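PDB 3K4U: binding component of ABC transporter from Wolinella succinogenes, which binds lysine in the cleft between its two lobes and probably serves as the solute-binding component of an ABC transporter. Local coordinates for residues E[13-18]-E[163-168]. Sequence-based numbering, arbitrary orientation.
Sequences PGYLPF and DLPFNV. With LYS (lysine), chain K.
Tyr15 and Asp163 meet across the interlobe cleft of this two-lobed periplasmic-binding-protein fold, closed here over lysine. The loop 13-18 of one lobe lies against the start of helix 164-175 in the other. The CB of Tyr15 starts away from the other lobe, and CG anti to the backbone N (chi1 -179°) carries the ring end back to the carboxylate; its hydroxyl approaches Asp163 OD1 in a weak hydrogen bond of doubtful geometry, since OH is placed too close to its neighbour. The same OD1 accepts a hydrogen bond from the alpha-amino N of the lysine at 2.7 Å. An acidic residue thus suits the alpha-amino group, while the aromatic ring offers Tyr15 CE1 to the ligand's CB at 3.6 Å. Phe18 CD2 lies over the centre of one Tyr15 face, and Phe166 CB sits at the ring's edge, 3.9 Å from Tyr15 CE2. Pro165, whose missing N-H costs nothing in the first turn of a helix, brings CB to the edge of the Phe18 ring. At Gly14 (phi 112°) a side chain would be jammed against the carbonyl O of Pro13; Gly14 O lies in the plane of the Phe166 ring. Phe166 CA makes a CA-H...O contact with Leu16 O at 3.2 Å.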
loop_
_atom_site.group_PDB
_atom_site.type_symbol
_atom_site.label_atom_id
_atom_site.label_comp_id
_atom_site.label_asym_id
_atom_site.label_seq_id
_atom_site.Cartn_x
_atom_site.Cartn_y
_atom_site.Cartn_z
ATOM N N PRO E 13 -21.672 -36.167 7.336
ATOM C CA PRO E 13 -22.284 -35.755 6.082
ATOM C C PRO E 13 -23.589 -34.993 6.265
ATOM O O PRO E 13 -24.300 -35.183 7.258
ATOM C CB PRO E 13 -22.497 -37.075 5.367
ATOM C CG PRO E 13 -21.282 -37.897 5.825
ATOM C CD PRO E 13 -21.224 -37.572 7.291
ATOM N N GLY E 14 -23.906 -34.112 5.330
ATOM C CA GLY E 14 -25.227 -33.508 5.381
ATOM C C GLY E 14 -25.250 -32.027 5.706
ATOM O O GLY E 14 -26.326 -31.449 5.754
ATOM N N TYR E 15 -24.072 -31.441 5.946
ATOM C CA TYR E 15 -23.863 -30.015 5.872
ATOM C C TYR E 15 -23.503 -29.699 4.444
ATOM O O TYR E 15 -22.323 -29.598 4.115
ATOM C CB TYR E 15 -22.701 -29.616 6.781
ATOM C CG TYR E 15 -22.364 -28.140 6.849
ATOM C CD1 TYR E 15 -21.193 -27.719 7.473
ATOM C CD2 TYR E 15 -23.204 -27.161 6.304
ATOM C CE1 TYR E 15 -20.869 -26.384 7.578
ATOM C CE2 TYR E 15 -22.878 -25.806 6.391
ATOM C CZ TYR E 15 -21.711 -25.435 7.026
ATOM O OH TYR E 15 -21.368 -24.109 7.116
ATOM N N LEU E 16 -24.526 -29.575 3.595
ATOM C CA LEU E 16 -24.390 -29.100 2.210
ATOM C C LEU E 16 -23.761 -27.701 2.113
ATOM O O LEU E 16 -24.131 -26.827 2.895
ATOM C CB LEU E 16 -25.793 -29.025 1.601
ATOM C CG LEU E 16 -26.422 -30.190 0.818
ATOM C CD1 LEU E 16 -25.940 -31.587 1.245
ATOM C CD2 LEU E 16 -27.913 -30.094 0.977
ATOM N N PRO E 17 -22.812 -27.471 1.178
ATOM C CA PRO E 17 -22.103 -28.329 0.215
ATOM C C PRO E 17 -20.701 -28.752 0.685
ATOM O O PRO E 17 -19.823 -28.999 -0.144
ATOM C CB PRO E 17 -21.923 -27.399 -0.971
ATOM C CG PRO E 17 -21.572 -26.087 -0.309
ATOM C CD PRO E 17 -22.448 -26.051 0.958
ATOM N N PHE E 18 -20.487 -28.832 1.995
ATOM C CA PHE E 18 -19.209 -29.265 2.503
ATOM C C PHE E 18 -19.083 -30.799 2.454
ATOM O O PHE E 18 -18.045 -31.346 2.052
ATOM C CB PHE E 18 -19.059 -28.770 3.925
ATOM C CG PHE E 18 -18.822 -27.290 4.044
ATOM C CD1 PHE E 18 -17.551 -26.793 4.264
ATOM C CD2 PHE E 18 -19.870 -26.399 3.991
ATOM C CE1 PHE E 18 -17.326 -25.421 4.383
ATOM C CE2 PHE E 18 -19.650 -25.031 4.111
ATOM C CZ PHE E 18 -18.365 -24.548 4.309
ATOM N N ASP E 163 -25.681 -21.996 9.043
ATOM C CA ASP E 163 -24.643 -21.505 8.177
ATOM C C ASP E 163 -25.199 -21.183 6.797
ATOM O O ASP E 163 -25.916 -21.979 6.182
ATOM C CB ASP E 163 -23.491 -22.508 8.072
ATOM C CG ASP E 163 -22.806 -22.785 9.422
ATOM O OD1 ASP E 163 -21.588 -23.129 9.451
ATOM O OD2 ASP E 163 -23.489 -22.674 10.453
ATOM N N LEU E 164 -24.851 -19.980 6.336
ATOM C CA LEU E 164 -25.364 -19.408 5.096
ATOM C C LEU E 164 -25.107 -20.250 3.848
ATOM O O LEU E 164 -25.945 -20.281 2.946
ATOM C CB LEU E 164 -24.778 -18.007 4.899
ATOM C CG LEU E 164 -25.268 -17.176 3.725
ATOM C CD1 LEU E 164 -25.291 -15.766 4.184
ATOM C CD2 LEU E 164 -24.356 -17.330 2.532
ATOM N N PRO E 165 -23.940 -20.916 3.771
ATOM C CA PRO E 165 -23.705 -21.643 2.522
ATOM C C PRO E 165 -24.584 -22.860 2.409
ATOM O O PRO E 165 -24.895 -23.281 1.304
ATOM C CB PRO E 165 -22.228 -21.998 2.588
ATOM C CG PRO E 165 -21.643 -20.955 3.573
ATOM C CD PRO E 165 -22.720 -20.823 4.588
ATOM N N PHE E 166 -25.048 -23.365 3.542
ATOM C CA PHE E 166 -26.085 -24.399 3.535
ATOM C C PHE E 166 -27.366 -23.898 2.895
ATOM O O PHE E 166 -27.904 -24.535 1.974
ATOM C CB PHE E 166 -26.364 -24.921 4.939
ATOM C CG PHE E 166 -27.468 -25.949 5.007
ATOM C CD1 PHE E 166 -27.169 -27.304 5.109
ATOM C CD2 PHE E 166 -28.812 -25.555 5.016
ATOM C CE1 PHE E 166 -28.181 -28.253 5.188
ATOM C CE2 PHE E 166 -29.841 -26.507 5.100
ATOM C CZ PHE E 166 -29.521 -27.857 5.180
ATOM N N ASN E 167 -27.846 -22.753 3.363
ATOM C CA ASN E 167 -29.057 -22.164 2.830
ATOM C C ASN E 167 -29.046 -21.950 1.332
ATOM O O ASN E 167 -29.996 -22.298 0.640
ATOM C CB ASN E 167 -29.369 -20.876 3.567
ATOM C CG ASN E 167 -29.636 -21.110 5.025
ATOM O OD1 ASN E 167 -30.241 -22.120 5.412
ATOM N ND2 ASN E 167 -29.188 -20.180 5.856
ATOM N N VAL E 168 -27.975 -21.406 0.788
ATOM C CA VAL E 168 -28.040 -21.230 -0.669
ATOM C C VAL E 168 -28.084 -22.559 -1.433
ATOM O O VAL E 168 -28.783 -22.669 -2.411
ATOM C CB VAL E 168 -27.077 -20.139 -1.260
ATOM C CG1 VAL E 168 -26.146 -19.625 -0.264
ATOM C CG2 VAL E 168 -26.343 -20.643 -2.453
HETATM N N LYS K . -20.341 -24.413 11.451
HETATM C CA LYS K . -21.227 -25.392 12.046
HETATM C C LYS K . -20.675 -25.738 13.411
HETATM O O LYS K . -19.461 -25.707 13.594
HETATM C CB LYS K . -21.277 -26.660 11.182
HETATM C CG LYS K . -22.500 -27.523 11.384
HETATM C CD LYS K . -22.155 -28.961 11.218
HETATM C CE LYS K . -23.393 -29.851 11.054
HETATM N NZ LYS K . -23.054 -31.213 10.567
HETATM O OXT LYS K . -21.412 -26.056 14.341
#